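Local coordinates for pheromome Binding Protein (Epiphyas postvittana, PDB 6VQ5), which probably binds hydrophobic odorants such as sex pheromones and carries them in solution, at residues L94-C97 / E98-D102. Numbering follows the deposited sequence.
Sequences LHEC and EKTHD
His95 and Glu98 both set CG trans to the backbone N (chi1 -175° and -174°), which lets the imidazole and the extended carboxylate chain meet on one side of the last turns of helix 84-100, in the all-helical, disulfide-braced fold of the PBP/GOBP family. ND1 of His95 gives a weak hydrogen bond to OE1 of Glu98 at 3.3 Å. The oxygen lies at the ring edge, in its plane, while the carboxylate is turned 78° to the ring. The other oxygen, OE2, accepts from the backbone N of Ile68, so one carboxylate ties the helix to the neighbouring loop. Lys99 has a long aliphatic chain suited to passing over a face of the His95 ring: its CD makes an off-centre CH-pi contact 4.2 Å from the ring centroid. NZ of Lys99 forms a salt bridge with OE2 of Glu96 at 3.3 Å, its hydrogen bond weak, an i to i+3 pair of opposite charges. Cys97, buried, suits its place because its SG reaches SG of Cys117 on helix 107-121 to form a disulfide. O of Cys97 accepts the 3.0 Å hydrogen bond from N of His101, where the chain leaves helical geometry. Thr100, a beta-hydroxyl residue able to bond back to its own helix, grips O of Glu96 twice: N at 2.9 Å and OG1 at 2.8 Å, approaching from opposite faces of the carbonyl plane.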
ATOM      1  N   LEU A  94       6.863   6.935   2.388  1.00 84.09           N
ATOM      2  CA  LEU A  94       6.288   5.689   2.968  1.00 83.74           C
ATOM      3  C   LEU A  94       6.851   5.485   4.377  1.00 87.05           C
ATOM      4  O   LEU A  94       6.065   5.111   5.269  1.00 87.17           O
ATOM      5  CB  LEU A  94       6.604   4.496   2.057  1.00 84.96           C
ATOM      6  CG  LEU A  94       6.102   3.134   2.540  1.00 83.21           C
ATOM      7  CD1 LEU A  94       4.584   3.119   2.643  1.00 79.26           C
ATOM      8  CD2 LEU A  94       6.594   2.024   1.634  1.00 84.12           C
ATOM      9  N   HIS A  95       8.151   5.730   4.575  1.00 90.01           N
ATOM     10  CA  HIS A  95       8.827   5.565   5.886  1.00 93.54           C
ATOM     11  C   HIS A  95       8.212   6.533   6.893  1.00 92.12           C
ATOM     12  O   HIS A  95       7.986   6.113   8.036  1.00 94.16           O
ATOM     13  CB  HIS A  95      10.351   5.746   5.768  1.00 99.87           C
ATOM     14  CG  HIS A  95      11.080   5.464   7.043  1.00104.59           C
ATOM     15  ND1 HIS A  95      10.843   4.322   7.797  1.00105.48           N
ATOM     16  CD2 HIS A  95      12.001   6.183   7.724  1.00108.72           C
ATOM     17  CE1 HIS A  95      11.595   4.351   8.880  1.00109.80           C
ATOM     18  NE2 HIS A  95      12.317   5.483   8.858  1.00111.59           N
ATOM     19  N   GLU A  96       7.956   7.780   6.495  1.00 90.95           N
ATOM     20  CA  GLU A  96       7.473   8.824   7.434  1.00 90.83           C
ATOM     21  C   GLU A  96       6.055   8.473   7.884  1.00 86.85           C
ATOM     22  O   GLU A  96       5.768   8.596   9.082  1.00 87.15           O
ATOM     23  CB  GLU A  96       7.616  10.220   6.829  1.00 92.44           C
ATOM     24  CG  GLU A  96       8.923  10.897   7.233  1.00 98.45           C
ATOM     25  CD  GLU A  96       9.202  10.960   8.736  1.00102.64           C
ATOM     26  OE1 GLU A  96       8.232  10.814   9.523  1.00103.39           O
ATOM     27  OE2 GLU A  96      10.380  11.148   9.127  1.00106.06           O
ATOM     28  N   CYS A  97       5.222   8.005   6.959  1.00 84.56           N
ATOM     29  CA  CYS A  97       3.864   7.463   7.221  1.00 82.53           C
ATOM     30  C   CYS A  97       3.943   6.298   8.217  1.00 86.16           C
ATOM     31  O   CYS A  97       3.149   6.285   9.187  1.00 88.03           O
ATOM     32  CB  CYS A  97       3.238   6.990   5.918  1.00 79.01           C
ATOM     33  SG  CYS A  97       2.734   8.341   4.824  1.00 74.41           S
ATOM     34  N   GLU A  98       4.865   5.358   7.975  1.00 89.39           N
ATOM     35  CA  GLU A  98       5.133   4.175   8.837  1.00 92.13           C
ATOM     36  C   GLU A  98       5.490   4.631  10.262  1.00 95.51           C
ATOM     37  O   GLU A  98       4.917   4.077  11.210  1.00 97.53           O
ATOM     38  CB  GLU A  98       6.232   3.312   8.223  1.00 94.13           C
ATOM     39  CG  GLU A  98       6.468   2.021   8.975  1.00 98.11           C
ATOM     40  CD  GLU A  98       7.687   1.229   8.534  1.00101.42           C
ATOM     41  OE1 GLU A  98       8.678   1.837   8.069  1.00102.04           O
ATOM     42  OE2 GLU A  98       7.628  -0.002   8.649  1.00104.58           O
ATOM     43  N   LYS A  99       6.384   5.610  10.411  1.00 97.26           N
ATOM     44  CA  LYS A  99       6.723   6.199  11.737  1.00101.68           C
ATOM     45  C   LYS A  99       5.457   6.807  12.367  1.00 99.87           C
ATOM     46  O   LYS A  99       5.163   6.482  13.542  1.00101.56           O
ATOM     47  CB  LYS A  99       7.833   7.249  11.618  1.00104.26           C
ATOM     48  CG  LYS A  99       9.252   6.700  11.589  1.00108.95           C
ATOM     49  CD  LYS A  99      10.276   7.732  11.173  1.00112.11           C
ATOM     50  CE  LYS A  99      10.142   9.040  11.928  1.00113.75           C
ATOM     51  NZ  LYS A  99      11.424   9.784  11.984  1.00116.97           N
ATOM     52  N   THR A 100       4.737   7.656  11.628  1.00 94.81           N
ATOM     53  CA  THR A 100       3.571   8.414  12.146  1.00 94.58           C
ATOM     54  C   THR A 100       2.561   7.442  12.760  1.00 94.69           C
ATOM     55  O   THR A 100       2.049   7.757  13.853  1.00 96.32           O
ATOM     56  CB  THR A 100       2.934   9.263  11.040  1.00 92.46           C
ATOM     57  OG1 THR A 100       3.978  10.112  10.569  1.00 96.97           O
ATOM     58  CG2 THR A 100       1.743  10.083  11.491  1.00 91.03           C
ATOM     59  N   HIS A 101       2.295   6.314  12.090  1.00 92.81           N
ATOM     60  CA  HIS A 101       1.248   5.339  12.494  1.00 93.58           C
ATOM     61  C   HIS A 101       1.865   4.057  13.065  1.00 95.09           C
ATOM     62  O   HIS A 101       1.145   3.042  13.108  1.00 92.11           O
ATOM     63  CB  HIS A 101       0.319   5.028  11.318  1.00 91.62           C
ATOM     64  CG  HIS A 101      -0.224   6.237  10.641  1.00 91.18           C
ATOM     65  ND1 HIS A 101      -0.948   7.200  11.314  1.00 93.39           N
ATOM     66  CD2 HIS A 101      -0.146   6.641   9.357  1.00 90.52           C
ATOM     67  CE1 HIS A 101      -1.301   8.145  10.470  1.00 92.75           C
ATOM     68  NE2 HIS A 101      -0.828   7.820   9.259  1.00 92.34           N
ATOM     69  N   ASP A 102       3.118   4.108  13.525  1.00 98.96           N
ATOM     70  CA  ASP A 102       3.883   2.902  13.951  1.00103.17           C
ATOM     71  C   ASP A 102       3.159   2.197  15.106  1.00103.29           C
ATOM     72  O   ASP A 102       3.227   0.965  15.155  1.00105.34           O
ATOM     73  CB  ASP A 102       5.329   3.245  14.319  1.00108.92           C
ATOM     74  CG  ASP A 102       6.282   2.077  14.120  1.00112.78           C
ATOM     75  OD1 ASP A 102       6.375   1.256  15.059  1.00116.70           O
ATOM     76  OD2 ASP A 102       6.889   1.975  13.010  1.00113.19           O
TER